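Local structure of periplasmic beta-glucosidase (Pseudomonas aeruginosa, 6R5T) at residues A[112-117]-A[348-352]; A[52-58]-A[116-120]. The protein probably hydrolyses terminal, non-reducing beta-D-glucosyl residues, releasing beta-D-glucose, as a periplasmic family 3 glycoside hydrolase. The protein carries 1 engineered substitution. One frame throughout, in Å; residues are numbered along the deposited sequence.

Contact 1. Residues A[112-117]-A[348-352]; sequences LEASAD and SRLHR
The imidazole of His-351 meets the carboxylate of Glu-113 at its edge, while the guanidinium of Arg-349 takes Asp-117 at its own edge. ND1 of His-351 donates to OE2 of Glu-113 over 2.7 Å, nearly straight (169°) and in the ring plane; the oxygen is approached on its anti side, and carboxylate and ring are turned 45° apart. CD2 of Leu-112 reaches the same ring obliquely, 3.7 Å from CE1 of His-351. OE2 of Glu-113 also bonds Thr-86 OG1, and OE1 the backbone N of Arg-85, which fixes the rotation of the buried carboxylate. The Arg-349 chain, bent at chi3 (78°), brings its guanidinium end-on to Asp-117: NH1 at 2.8 Å and NH2 at 3.0 Å both grip OD1 of Asp-117, a forked salt bridge on the syn side of that oxygen. CB of Ala-116 lies 3.6 Å from NH2 of Arg-349. The other oxygen of Asp-117 is held by Arg-85 and His-84, so three basic side chains surround one buried carboxylate and would probably favour its charged form. The contact ties the C-terminal end of helix 100-116, in the N-terminal family 3 domain, to the loop between helices 307-323 and 352-362, with His-351 as N-cap residue of the latter helix.

Contact 2. Residues A[52-58]-A[116-120]; sequences TVTRPDI and ADGLD
The CA atoms of Arg-55 and Asp-117 are 4.9 Å apart, the nearest pair between the two segments, where the start of helix 55-65 meets the turn that ends helix 100-116. The carbonyl O of Asp-117 lies 3.1 Å from N of Arg-55, but the angle is too poor for a hydrogen bond; a water instead accepts from that N and donates to OD1 of Asp-117. A second water donates both to Val-53 O and to Asp-117 OD2, though the carboxylate itself is held by salt bridges to Arg-349 and Arg-85. A third accepts from NE of Arg-55 and donates to Ala-116 O, lying in the guanidinium plane. CB of Asp-117 packs against Val-53 O at 3.4 Å. Gly-118, with positive phi (101°), closes a Schellman motif at the C-terminal end of helix 100-116, and the chain then runs into strand 121-122 of the parallel eight-stranded sheet of the TIM-barrel-type domain. Across from this turn, Thr-54 is N-cap of helix 55-65, its OG1 bonded weakly to Asp-57 OD2. Ile-58 points at the turn: an extended chi2 (176°) drives CD1 to 3.5 Å from C of Gly-118. The same methyl lies 4.1 Å from CD2 of Leu-119, whose CD2 also reaches Thr-52 O at 3.5 Å. Its other methyl, CD1, touches CB of Val-53 at 4.3 Å, and both residues rest on Tyr-78 of strand 75-78. Arg-55 NH1 forms a salt bridge with Asp-339.

Contacts 1 and 2 have centres 11 Å apart and share Ala-116 and Asp-117, so the end of helix 100-116 takes part in both. Along the chain, segment 52-58 comes first, then 112-120, and 348-352 follows some 230 residues later. Contact 2 is local to the barrel domain, joining the start of helix 55-65 to the loop before strand 121-122; contact 1 links the same helix end to the loop leading into helix 352-362. Ala-114 O and Leu-119 N, 3.0 Å apart in a probable hydrogen bond, connect the two. One helix end is thus joined both to a neighbouring element of the barrel domain and to the connection that leads out of it.

Contact 1. Residues A[112-117]-A[348-352]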
# COMPACT_ATOMS: atom_id res chain seq x y z
N LEU A 112 34.88 16.75 -1.22
CA LEU A 112 36.36 17.00 -1.05
C LEU A 112 37.09 15.70 -1.37
O LEU A 112 38.03 15.67 -2.20
CB LEU A 112 36.63 17.44 0.39
CG LEU A 112 38.07 17.79 0.74
CD1 LEU A 112 38.11 18.66 2.01
CD2 LEU A 112 38.89 16.54 0.93
N GLU A 113 36.68 14.58 -0.75
CA GLU A 113 37.37 13.30 -0.95
C GLU A 113 37.17 12.74 -2.37
O GLU A 113 38.10 12.17 -2.94
CB GLU A 113 36.94 12.26 0.07
CG GLU A 113 37.37 12.57 1.49
CD GLU A 113 37.07 11.44 2.42
OE1 GLU A 113 36.29 10.48 2.01
OE2 GLU A 113 37.60 11.46 3.56
N ALA A 114 35.98 12.89 -2.96
CA ALA A 114 35.72 12.32 -4.29
C ALA A 114 36.50 13.11 -5.36
O ALA A 114 37.15 12.48 -6.21
CB ALA A 114 34.22 12.30 -4.53
N SER A 115 36.44 14.43 -5.26
CA SER A 115 37.16 15.34 -6.20
C SER A 115 38.68 15.15 -5.99
O SER A 115 39.44 15.18 -6.99
CB SER A 115 36.70 16.77 -6.04
OG SER A 115 37.00 17.28 -4.72
N ALA A 116 39.11 14.84 -4.76
CA ALA A 116 40.55 14.57 -4.48
C ALA A 116 41.01 13.34 -5.23
O ALA A 116 42.23 13.23 -5.52
CB ALA A 116 40.81 14.40 -2.98
N ASP A 117 40.10 12.43 -5.57
CA ASP A 117 40.41 11.21 -6.34
C ASP A 117 40.12 11.42 -7.84
O ASP A 117 40.33 10.45 -8.57
CB ASP A 117 39.65 10.00 -5.80
CG ASP A 117 40.16 9.53 -4.44
OD1 ASP A 117 41.35 9.87 -4.08
OD2 ASP A 117 39.42 8.79 -3.75
N SER A 348 46.00 9.32 6.18
CA SER A 348 46.07 10.79 6.25
C SER A 348 45.09 11.41 5.27
O SER A 348 44.89 12.63 5.40
CB SER A 348 47.46 11.30 5.94
OG SER A 348 47.84 10.85 4.66
N ARG A 349 44.48 10.64 4.37
CA ARG A 349 43.51 11.21 3.40
C ARG A 349 42.08 11.03 3.94
O ARG A 349 41.12 11.51 3.28
CB ARG A 349 43.66 10.51 2.04
CG ARG A 349 45.05 10.69 1.44
CD ARG A 349 45.12 10.15 0.04
NE ARG A 349 44.52 11.07 -0.90
CZ ARG A 349 43.56 10.79 -1.80
NH1 ARG A 349 42.99 9.61 -1.87
NH2 ARG A 349 43.16 11.72 -2.65
N LEU A 350 41.91 10.35 5.07
CA LEU A 350 40.56 10.22 5.70
C LEU A 350 40.22 11.44 6.53
O LEU A 350 41.08 12.37 6.77
CB LEU A 350 40.50 8.96 6.54
CG LEU A 350 40.66 7.64 5.81
CD1 LEU A 350 40.67 6.52 6.81
CD2 LEU A 350 39.55 7.39 4.79
N HIS A 351 38.96 11.51 6.93
CA HIS A 351 38.40 12.60 7.74
C HIS A 351 37.67 11.97 8.92
O HIS A 351 36.43 12.16 9.04
CB HIS A 351 37.53 13.54 6.91
CG HIS A 351 38.29 14.27 5.86
ND1 HIS A 351 38.60 13.71 4.64
CD2 HIS A 351 38.88 15.49 5.91
CE1 HIS A 351 39.37 14.56 3.97
NE2 HIS A 351 39.57 15.66 4.73
N ARG A 352 38.43 11.27 9.78
CA ARG A 352 37.79 10.50 10.87
C ARG A 352 37.14 11.44 11.88
O ARG A 352 36.11 11.05 12.42
CB ARG A 352 38.75 9.55 11.56
CG ARG A 352 39.23 8.41 10.67
CD ARG A 352 40.12 7.50 11.44
NE ARG A 352 40.63 6.39 10.68
CZ ARG A 352 39.98 5.26 10.44
NH1 ARG A 352 38.77 5.10 10.92
NH2 ARG A 352 40.51 4.29 9.73

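Contact 2. Residues A[52-58]-A[116-120]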
# COMPACT_ATOMS: atom_id res chain seq x y z
N THR A 52 34.81 4.51 -12.18
CA THR A 52 36.30 4.59 -12.16
C THR A 52 36.67 5.70 -11.17
O THR A 52 36.21 6.82 -11.38
CB THR A 52 36.85 4.86 -13.57
OG1 THR A 52 36.57 3.69 -14.34
CG2 THR A 52 38.30 5.22 -13.58
N VAL A 53 37.42 5.40 -10.10
CA VAL A 53 37.36 6.28 -8.90
C VAL A 53 38.72 6.61 -8.28
O VAL A 53 38.74 7.04 -7.12
CB VAL A 53 36.46 5.65 -7.82
CG1 VAL A 53 35.05 5.42 -8.40
CG2 VAL A 53 37.05 4.37 -7.30
N THR A 54 39.81 6.36 -8.98
CA THR A 54 41.15 6.73 -8.44
C THR A 54 41.85 7.64 -9.44
O THR A 54 41.60 7.53 -10.63
CB THR A 54 42.02 5.52 -8.10
OG1 THR A 54 42.48 4.96 -9.33
CG2 THR A 54 41.27 4.47 -7.31
N ARG A 55 42.70 8.49 -8.92
CA ARG A 55 43.40 9.49 -9.76
C ARG A 55 44.13 8.80 -10.92
O ARG A 55 43.96 9.21 -12.07
CB ARG A 55 44.37 10.35 -8.96
CG ARG A 55 45.25 11.17 -9.90
CD ARG A 55 46.35 11.83 -9.13
NE ARG A 55 45.85 12.96 -8.38
CZ ARG A 55 46.63 13.92 -7.87
NH1 ARG A 55 47.95 13.90 -8.04
NH2 ARG A 55 46.07 14.93 -7.25
N PRO A 56 44.97 7.77 -10.70
CA PRO A 56 45.66 7.15 -11.84
C PRO A 56 44.72 6.58 -12.90
O PRO A 56 45.01 6.64 -14.10
CB PRO A 56 46.59 6.08 -11.25
CG PRO A 56 46.38 6.12 -9.75
CD PRO A 56 45.46 7.28 -9.40
N ASP A 57 43.62 5.97 -12.48
CA ASP A 57 42.67 5.32 -13.41
C ASP A 57 41.88 6.37 -14.19
O ASP A 57 41.71 6.20 -15.42
CB ASP A 57 41.69 4.44 -12.66
CG ASP A 57 42.30 3.22 -12.03
OD1 ASP A 57 43.32 2.76 -12.58
OD2 ASP A 57 41.71 2.74 -11.03
N ILE A 58 41.49 7.43 -13.50
CA ILE A 58 40.76 8.54 -14.16
C ILE A 58 41.72 9.29 -15.10
O ILE A 58 41.31 9.63 -16.24
CB ILE A 58 40.11 9.47 -13.13
CG1 ILE A 58 38.99 8.72 -12.38
CG2 ILE A 58 39.58 10.72 -13.82
CD1 ILE A 58 38.35 9.53 -11.25
N ALA A 116 39.11 14.84 -4.76
CA ALA A 116 40.55 14.57 -4.48
C ALA A 116 41.01 13.34 -5.23
O ALA A 116 42.23 13.23 -5.52
CB ALA A 116 40.81 14.40 -2.98
N ASP A 117 40.10 12.43 -5.57
CA ASP A 117 40.41 11.21 -6.34
C ASP A 117 40.12 11.42 -7.84
O ASP A 117 40.33 10.45 -8.57
CB ASP A 117 39.65 10.00 -5.80
CG ASP A 117 40.16 9.53 -4.44
OD1 ASP A 117 41.35 9.87 -4.08
OD2 ASP A 117 39.42 8.79 -3.75
N GLY A 118 39.67 12.62 -8.25
CA GLY A 118 39.46 12.91 -9.67
C GLY A 118 38.02 12.83 -10.12
O GLY A 118 37.73 13.12 -11.30
N LEU A 119 37.09 12.49 -9.23
CA LEU A 119 35.67 12.50 -9.64
C LEU A 119 35.08 13.90 -9.80
O LEU A 119 35.37 14.80 -9.01
CB LEU A 119 34.87 11.71 -8.59
CG LEU A 119 35.17 10.22 -8.62
CD1 LEU A 119 34.77 9.57 -7.29
CD2 LEU A 119 34.53 9.52 -9.83
N ASP A 120 34.17 14.06 -10.77
CA ASP A 120 33.51 15.33 -11.07
C ASP A 120 32.05 15.34 -10.62
O ASP A 120 31.46 16.41 -10.60
CB ASP A 120 33.45 15.57 -12.58
CG ASP A 120 34.78 15.48 -13.29
OD1 ASP A 120 35.67 16.30 -12.93
OD2 ASP A 120 34.97 14.54 -14.09
O HOH W 1 38.91 6.22 -4.60
O HOH W 2 43.09 8.62 -6.04
O HOH W 3 43.14 13.63 -7.98